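Local structure of ESAT-6/WXG100 secretion system protein (Streptococcus gallolyticus, 7JQE) at residues Y231-K245 / L413-Y427. The protein is a membrane subunit of the bacterial type VIIb secretion system whose extracellular region probably takes part in exporting WXG100-type proteins and toxins. Numbering follows the deposited sequence.
With EDO (1,2-ethanediol), chain M; EDO (1,2-ethanediol), chain H; EDO (1,2-ethanediol), chain Y; EDO (1,2-ethanediol), chain F.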
loop_
_atom_site.group_PDB
_atom_site.type_symbol
_atom_site.label_atom_id
_atom_site.label_comp_id
_atom_site.label_asym_id
_atom_site.label_seq_id
_atom_site.Cartn_x
_atom_site.Cartn_y
_atom_site.Cartn_z
ATOM N N TYR A 231 -12.016 8.847 -1.604
ATOM C CA TYR A 231 -11.565 9.112 -0.241
ATOM C C TYR A 231 -12.581 8.625 0.779
ATOM O O TYR A 231 -12.210 8.229 1.890
ATOM C CB TYR A 231 -11.285 10.603 -0.047
ATOM C CG TYR A 231 -9.980 11.069 -0.661
ATOM C CD1 TYR A 231 -9.965 11.993 -1.702
ATOM C CD2 TYR A 231 -8.764 10.584 -0.200
ATOM C CE1 TYR A 231 -8.772 12.419 -2.265
ATOM C CE2 TYR A 231 -7.567 11.001 -0.755
ATOM C CZ TYR A 231 -7.575 11.915 -1.787
ATOM O OH TYR A 231 -6.382 12.329 -2.337
ATOM N N GLN A 232 -13.865 8.638 0.421
ATOM C CA GLN A 232 -14.880 8.096 1.316
ATOM C C GLN A 232 -14.807 6.575 1.390
ATOM O O GLN A 232 -15.084 5.996 2.446
ATOM C CB GLN A 232 -16.265 8.553 0.864
ATOM C CG GLN A 232 -16.532 10.023 1.144
ATOM C CD GLN A 232 -17.762 10.544 0.431
ATOM O OE1 GLN A 232 -18.301 9.889 -0.462
ATOM N NE2 GLN A 232 -18.212 11.730 0.820
ATOM N N SER A 233 -14.436 5.913 0.286
ATOM C CA SER A 233 -14.224 4.466 0.320
ATOM C C SER A 233 -12.997 4.113 1.149
ATOM O O SER A 233 -13.042 3.210 1.991
ATOM C CB SER A 233 -14.077 3.912 -1.097
ATOM O OG SER A 233 -15.295 4.010 -1.808
ATOM N N LYS A 234 -11.885 4.815 0.915
ATOM C CA LYS A 234 -10.680 4.560 1.694
ATOM C C LYS A 234 -10.918 4.816 3.173
ATOM O O LYS A 234 -10.446 4.055 4.027
ATOM C CB LYS A 234 -9.532 5.414 1.169
ATOM C CG LYS A 234 -9.328 5.245 -0.317
ATOM C CD LYS A 234 -8.146 6.031 -0.824
ATOM C CE LYS A 234 -7.956 5.794 -2.311
ATOM N NZ LYS A 234 -6.829 6.589 -2.863
ATOM N N LEU A 235 -11.659 5.877 3.501
ATOM C CA LEU A 235 -11.981 6.137 4.902
ATOM C C LEU A 235 -12.842 5.026 5.478
ATOM O O LEU A 235 -12.685 4.652 6.647
ATOM C CB LEU A 235 -12.687 7.485 5.045
ATOM C CG LEU A 235 -11.777 8.697 4.921
ATOM C CD1 LEU A 235 -12.605 9.961 4.724
ATOM C CD2 LEU A 235 -10.911 8.791 6.169
ATOM N N ALA A 236 -13.773 4.498 4.680
ATOM C CA ALA A 236 -14.590 3.383 5.149
ATOM C C ALA A 236 -13.722 2.177 5.477
ATOM O O ALA A 236 -13.959 1.486 6.475
ATOM C CB ALA A 236 -15.645 3.025 4.103
ATOM N N LEU A 237 -12.695 1.928 4.659
ATOM C CA LEU A 237 -11.810 0.791 4.888
ATOM C C LEU A 237 -10.974 0.987 6.145
ATOM O O LEU A 237 -10.827 0.060 6.952
ATOM C CB LEU A 237 -10.913 0.574 3.668
ATOM C CG LEU A 237 -9.804 -0.476 3.786
ATOM C CD1 LEU A 237 -10.378 -1.841 4.131
ATOM C CD2 LEU A 237 -8.975 -0.544 2.504
ATOM N N LEU A 238 -10.415 2.189 6.332
ATOM C CA LEU A 238 -9.679 2.467 7.561
ATOM C C LEU A 238 -10.555 2.249 8.785
ATOM O O LEU A 238 -10.053 1.877 9.852
ATOM C CB LEU A 238 -9.139 3.896 7.546
ATOM C CG LEU A 238 -8.198 4.249 6.394
ATOM C CD1 LEU A 238 -7.838 5.730 6.435
ATOM C CD2 LEU A 238 -6.955 3.400 6.467
ATOM N N GLY A 239 -11.860 2.482 8.656
ATOM C CA GLY A 239 -12.759 2.193 9.759
ATOM C C GLY A 239 -12.852 0.709 10.048
ATOM O O GLY A 239 -12.832 0.292 11.209
ATOM N N LYS A 240 -12.951 -0.111 8.996
ATOM C CA LYS A 240 -12.992 -1.557 9.187
ATOM C C LYS A 240 -11.752 -2.044 9.921
ATOM O O LYS A 240 -11.845 -2.850 10.857
ATOM C CB LYS A 240 -13.120 -2.267 7.839
ATOM C CG LYS A 240 -14.543 -2.557 7.402
ATOM C CD LYS A 240 -14.546 -3.384 6.125
ATOM C CE LYS A 240 -15.962 -3.679 5.656
ATOM N NZ LYS A 240 -16.001 -4.097 4.225
ATOM N N TYR A 241 -10.580 -1.555 9.516
ATOM C CA TYR A 241 -9.339 -1.968 10.158
ATOM C C TYR A 241 -9.286 -1.496 11.608
ATOM O O TYR A 241 -8.935 -2.269 12.507
ATOM C CB TYR A 241 -8.155 -1.427 9.367
ATOM C CG TYR A 241 -6.831 -2.031 9.754
ATOM C CD1 TYR A 241 -6.341 -3.161 9.101
ATOM C CD2 TYR A 241 -6.061 -1.468 10.759
ATOM C CE1 TYR A 241 -5.120 -3.712 9.444
ATOM C CE2 TYR A 241 -4.841 -2.013 11.109
ATOM C CZ TYR A 241 -4.376 -3.137 10.450
ATOM O OH TYR A 241 -3.160 -3.677 10.803
ATOM N N LYS A 242 -9.634 -0.227 11.852
ATOM C CA LYS A 242 -9.619 0.297 13.213
ATOM C C LYS A 242 -10.565 -0.482 14.112
ATOM O O LYS A 242 -10.267 -0.717 15.288
ATOM C CB LYS A 242 -9.995 1.778 13.216
ATOM C CG LYS A 242 -10.332 2.330 14.596
ATOM C CD LYS A 242 -11.040 3.677 14.490
ATOM C CE LYS A 242 -11.368 4.248 15.860
ATOM N NZ LYS A 242 -10.139 4.561 16.634
ATOM N N SER A 243 -11.716 -0.888 13.576
ATOM C CA SER A 243 -12.667 -1.656 14.370
ATOM C C SER A 243 -12.227 -3.111 14.544
ATOM O O SER A 243 -12.519 -3.722 15.577
ATOM C CB SER A 243 -14.049 -1.586 13.727
ATOM O OG SER A 243 -15.001 -2.263 14.520
ATOM N N ALA A 244 -11.527 -3.683 13.558
ATOM C CA ALA A 244 -11.078 -5.070 13.673
ATOM C C ALA A 244 -9.909 -5.193 14.642
ATOM O O ALA A 244 -9.900 -6.069 15.514
ATOM C CB ALA A 244 -10.694 -5.621 12.298
ATOM N N LYS A 245 -8.899 -4.344 14.484
ATOM C CA LYS A 245 -7.819 -4.240 15.452
ATOM C C LYS A 245 -8.241 -3.255 16.539
ATOM O O LYS A 245 -9.414 -2.890 16.654
ATOM C CB LYS A 245 -6.528 -3.814 14.758
ATOM C CG LYS A 245 -6.181 -4.633 13.529
ATOM C CD LYS A 245 -5.361 -5.859 13.901
ATOM C CE LYS A 245 -5.110 -6.743 12.691
ATOM N NZ LYS A 245 -6.378 -7.351 12.214
ATOM N N LEU A 413 -4.548 13.784 3.510
ATOM C CA LEU A 413 -4.911 12.933 2.387
ATOM C C LEU A 413 -3.808 11.929 2.082
ATOM O O LEU A 413 -4.092 10.802 1.670
ATOM C CB LEU A 413 -5.222 13.782 1.155
ATOM C CG LEU A 413 -6.478 14.658 1.277
ATOM C CD1 LEU A 413 -6.785 15.389 -0.028
ATOM C CD2 LEU A 413 -7.681 13.832 1.743
ATOM N N SER A 414 -2.548 12.320 2.283
ATOM C CA SER A 414 -1.440 11.412 2.027
ATOM C C SER A 414 -1.452 10.242 3.007
ATOM O O SER A 414 -1.256 9.088 2.609
ATOM C CB SER A 414 -0.119 12.176 2.105
ATOM O OG SER A 414 0.984 11.312 1.891
ATOM N N LYS A 415 -1.682 10.522 4.292
ATOM C CA LYS A 415 -1.776 9.448 5.274
ATOM C C LYS A 415 -2.938 8.511 4.960
ATOM O O LYS A 415 -2.799 7.285 5.045
ATOM C CB LYS A 415 -1.914 10.039 6.678
ATOM C CG LYS A 415 -0.575 10.509 7.241
ATOM C CD LYS A 415 -0.699 11.159 8.612
ATOM C CE LYS A 415 -0.916 12.661 8.482
ATOM N NZ LYS A 415 -0.811 13.362 9.790
ATOM N N ILE A 416 -4.091 9.069 4.588
ATOM C CA ILE A 416 -5.240 8.239 4.236
ATOM C C ILE A 416 -4.900 7.336 3.060
ATOM O O ILE A 416 -5.244 6.147 3.049
ATOM C CB ILE A 416 -6.466 9.120 3.935
ATOM C CG1 ILE A 416 -6.975 9.791 5.213
ATOM C CG2 ILE A 416 -7.564 8.315 3.262
ATOM C CD1 ILE A 416 -7.759 11.062 4.954
ATOM N N ASP A 417 -4.218 7.882 2.048
ATOM C CA ASP A 417 -3.905 7.084 0.867
ATOM C C ASP A 417 -2.904 5.983 1.195
ATOM O O ASP A 417 -3.080 4.834 0.777
ATOM C CB ASP A 417 -3.369 7.982 -0.251
ATOM C CG ASP A 417 -4.471 8.740 -0.978
ATOM O OD1 ASP A 417 -5.533 8.140 -1.254
ATOM O OD2 ASP A 417 -4.271 9.936 -1.276
ATOM N N THR A 418 -1.854 6.316 1.946
ATOM C CA THR A 418 -0.833 5.333 2.279
ATOM C C THR A 418 -1.421 4.180 3.084
ATOM O O THR A 418 -1.311 3.014 2.694
ATOM C CB THR A 418 0.306 6.004 3.045
ATOM O OG1 THR A 418 0.949 6.955 2.188
ATOM C CG2 THR A 418 1.329 4.960 3.504
ATOM N N ALA A 419 -2.065 4.491 4.210
ATOM C CA ALA A 419 -2.582 3.436 5.076
ATOM C C ALA A 419 -3.648 2.604 4.372
ATOM O O ALA A 419 -3.677 1.376 4.509
ATOM C CB ALA A 419 -3.139 4.039 6.361
ATOM N N SER A 420 -4.538 3.251 3.618
ATOM C CA SER A 420 -5.570 2.500 2.912
ATOM C C SER A 420 -4.958 1.549 1.893
ATOM O O SER A 420 -5.443 0.426 1.714
ATOM C CB SER A 420 -6.544 3.450 2.223
ATOM O OG SER A 420 -7.630 2.736 1.665
ATOM N N ALA A 421 -3.898 1.983 1.206
ATOM C CA ALA A 421 -3.262 1.123 0.214
ATOM C C ALA A 421 -2.562 -0.055 0.878
ATOM O O ALA A 421 -2.588 -1.174 0.352
ATOM C CB ALA A 421 -2.277 1.927 -0.630
HETATM N N MSE A 422 -1.933 0.173 2.027
HETATM C CA MSE A 422 -1.314 -0.905 2.784
HETATM C C MSE A 422 -2.368 -1.933 3.164
HETATM O O MSE A 422 -2.213 -3.124 2.897
HETATM C CB MSE A 422 -0.626 -0.367 4.034
HETATM C CG MSE A 422 0.617 0.455 3.754
HETATM SE SE MSE A 422 1.353 1.239 5.387
HETATM C CE MSE A 422 3.052 1.875 4.669
ATOM N N ILE A 423 -3.453 -1.461 3.778
ATOM C CA ILE A 423 -4.537 -2.360 4.160
ATOM C C ILE A 423 -5.055 -3.114 2.942
ATOM O O ILE A 423 -5.240 -4.335 2.976
ATOM C CB ILE A 423 -5.661 -1.580 4.860
ATOM C CG1 ILE A 423 -5.120 -0.901 6.121
ATOM C CG2 ILE A 423 -6.812 -2.505 5.199
ATOM C CD1 ILE A 423 -6.117 0.043 6.798
ATOM N N GLN A 424 -5.293 -2.395 1.843
ATOM C CA GLN A 424 -5.796 -3.031 0.628
ATOM C C GLN A 424 -4.877 -4.157 0.159
ATOM O O GLN A 424 -5.350 -5.209 -0.288
ATOM C CB GLN A 424 -5.952 -1.983 -0.471
ATOM C CG GLN A 424 -6.332 -2.547 -1.821
ATOM C CD GLN A 424 -6.379 -1.482 -2.901
ATOM O OE1 GLN A 424 -5.858 -0.381 -2.725
ATOM N NE2 GLN A 424 -7.002 -1.807 -4.027
ATOM N N THR A 425 -3.561 -3.950 0.245
ATOM C CA THR A 425 -2.603 -4.893 -0.319
ATOM C C THR A 425 -2.424 -6.125 0.558
ATOM O O THR A 425 -2.053 -7.192 0.055
ATOM C CB THR A 425 -1.252 -4.207 -0.520
ATOM O OG1 THR A 425 -1.430 -3.019 -1.302
ATOM C CG2 THR A 425 -0.279 -5.133 -1.230
ATOM N N LEU A 426 -2.671 -5.998 1.860
ATOM C CA LEU A 426 -2.509 -7.107 2.788
ATOM C C LEU A 426 -3.778 -7.936 2.941
ATOM O O LEU A 426 -3.697 -9.158 3.098
ATOM C CB LEU A 426 -2.070 -6.585 4.159
ATOM C CG LEU A 426 -0.668 -5.971 4.224
ATOM C CD1 LEU A 426 -0.397 -5.361 5.593
ATOM C CD2 LEU A 426 0.392 -7.009 3.879
ATOM N N TYR A 427 -4.955 -7.309 2.897
ATOM C CA TYR A 427 -6.193 -8.013 3.192
ATOM C C TYR A 427 -7.115 -8.192 1.996
ATOM O O TYR A 427 -8.143 -8.865 2.126
ATOM C CB TYR A 427 -6.947 -7.296 4.320
ATOM C CG TYR A 427 -6.207 -7.386 5.631
ATOM C CD1 TYR A 427 -5.254 -6.439 5.974
ATOM C CD2 TYR A 427 -6.431 -8.442 6.508
ATOM C CE1 TYR A 427 -4.562 -6.520 7.165
ATOM C CE2 TYR A 427 -5.742 -8.534 7.704
ATOM C CZ TYR A 427 -4.807 -7.572 8.026
ATOM O OH TYR A 427 -4.115 -7.653 9.211
HETATM C C1 EDO M . -5.096 -10.071 10.927
HETATM O O1 EDO M . -3.911 -10.557 10.281
HETATM C C2 EDO M . -6.320 -10.796 10.375
HETATM O O2 EDO M . -7.501 -10.382 11.074
HETATM C C1 EDO H . -3.766 -4.773 -4.644
HETATM O O1 EDO H . -4.184 -5.572 -5.755
HETATM C C2 EDO H . -4.760 -4.965 -3.503
HETATM O O2 EDO H . -4.915 -6.358 -3.203
HETATM C C1 EDO Y . -9.487 -5.012 19.630
HETATM O O1 EDO Y . -8.128 -4.936 20.077
HETATM C C2 EDO Y . -9.678 -6.251 18.761
HETATM O O2 EDO Y . -11.061 -6.389 18.412
HETATM C C1 EDO F . 4.108 10.584 4.602
HETATM O O1 EDO F . 5.138 9.850 3.929
HETATM C C2 EDO F . 2.936 9.661 4.924
HETATM O O2 EDO F . 2.391 9.137 3.706
HETATM O O HOH W 1 -4.716 4.279 -1.559
HETATM O O HOH W 2 -1.868 -5.824 9.866
#
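Leu238 of helix 225-244 drops as a knob into a hole formed by Ile416, Ala419, Ser420 and Ile423 of helix 396-427, its CD2 3.5 Å from Ile423 CD1 and its other methyl turned to Ile416 CG2. The reverse knob is Ile416, lodged among Tyr231, Lys234, Leu235 and Leu238. Between Lys234 and Ser420 the backbones come nearest, CA to CA 5.6 Å; here the small serine, with OG anti to its backbone N (chi1 -173°), lies against Lys234 CB and Leu237 CD2. Beyond Ser420, the Lys234 chain, extended beyond CG, brings NZ to Asp417 OD1 in a 2.6 Å salt bridge that approaches from the anti side, out of the carboxylate plane. The other oxygen, OD2, lies near the ring plane at the edge of Tyr231 and takes a weak hydrogen bond from its OH at 3.4 Å, while Leu413 CD2 covers one face of that ring in a CH-pi contact, 3.9 Å from the centroid. A water accepts a weak bond from Lys234 NZ and donates to Asp417 O, tying the lysine to the helix backbone as well. At the other end, Ile423 CG1 lies over a face of the Tyr241 ring; Tyr241 and Tyr427 meet obliquely, planes 72° apart, and one water bridges their hydroxyls. The segment axes cross at 61°, 9.3 Å apart, in the mostly helical middle of an elongated chain, and the β-strands 268-275 to 382-392 come between the two helices in sequence. Ser414 of the second subunit adds a weak hydrogen bond to Asp417 OD2 and packs on Lys234, and that subunit also packs against Met422 and Gln424 farther along helix 396-427. Within the chain, helix 191-200 packs on Tyr241 and helix 448-451 on Tyr427.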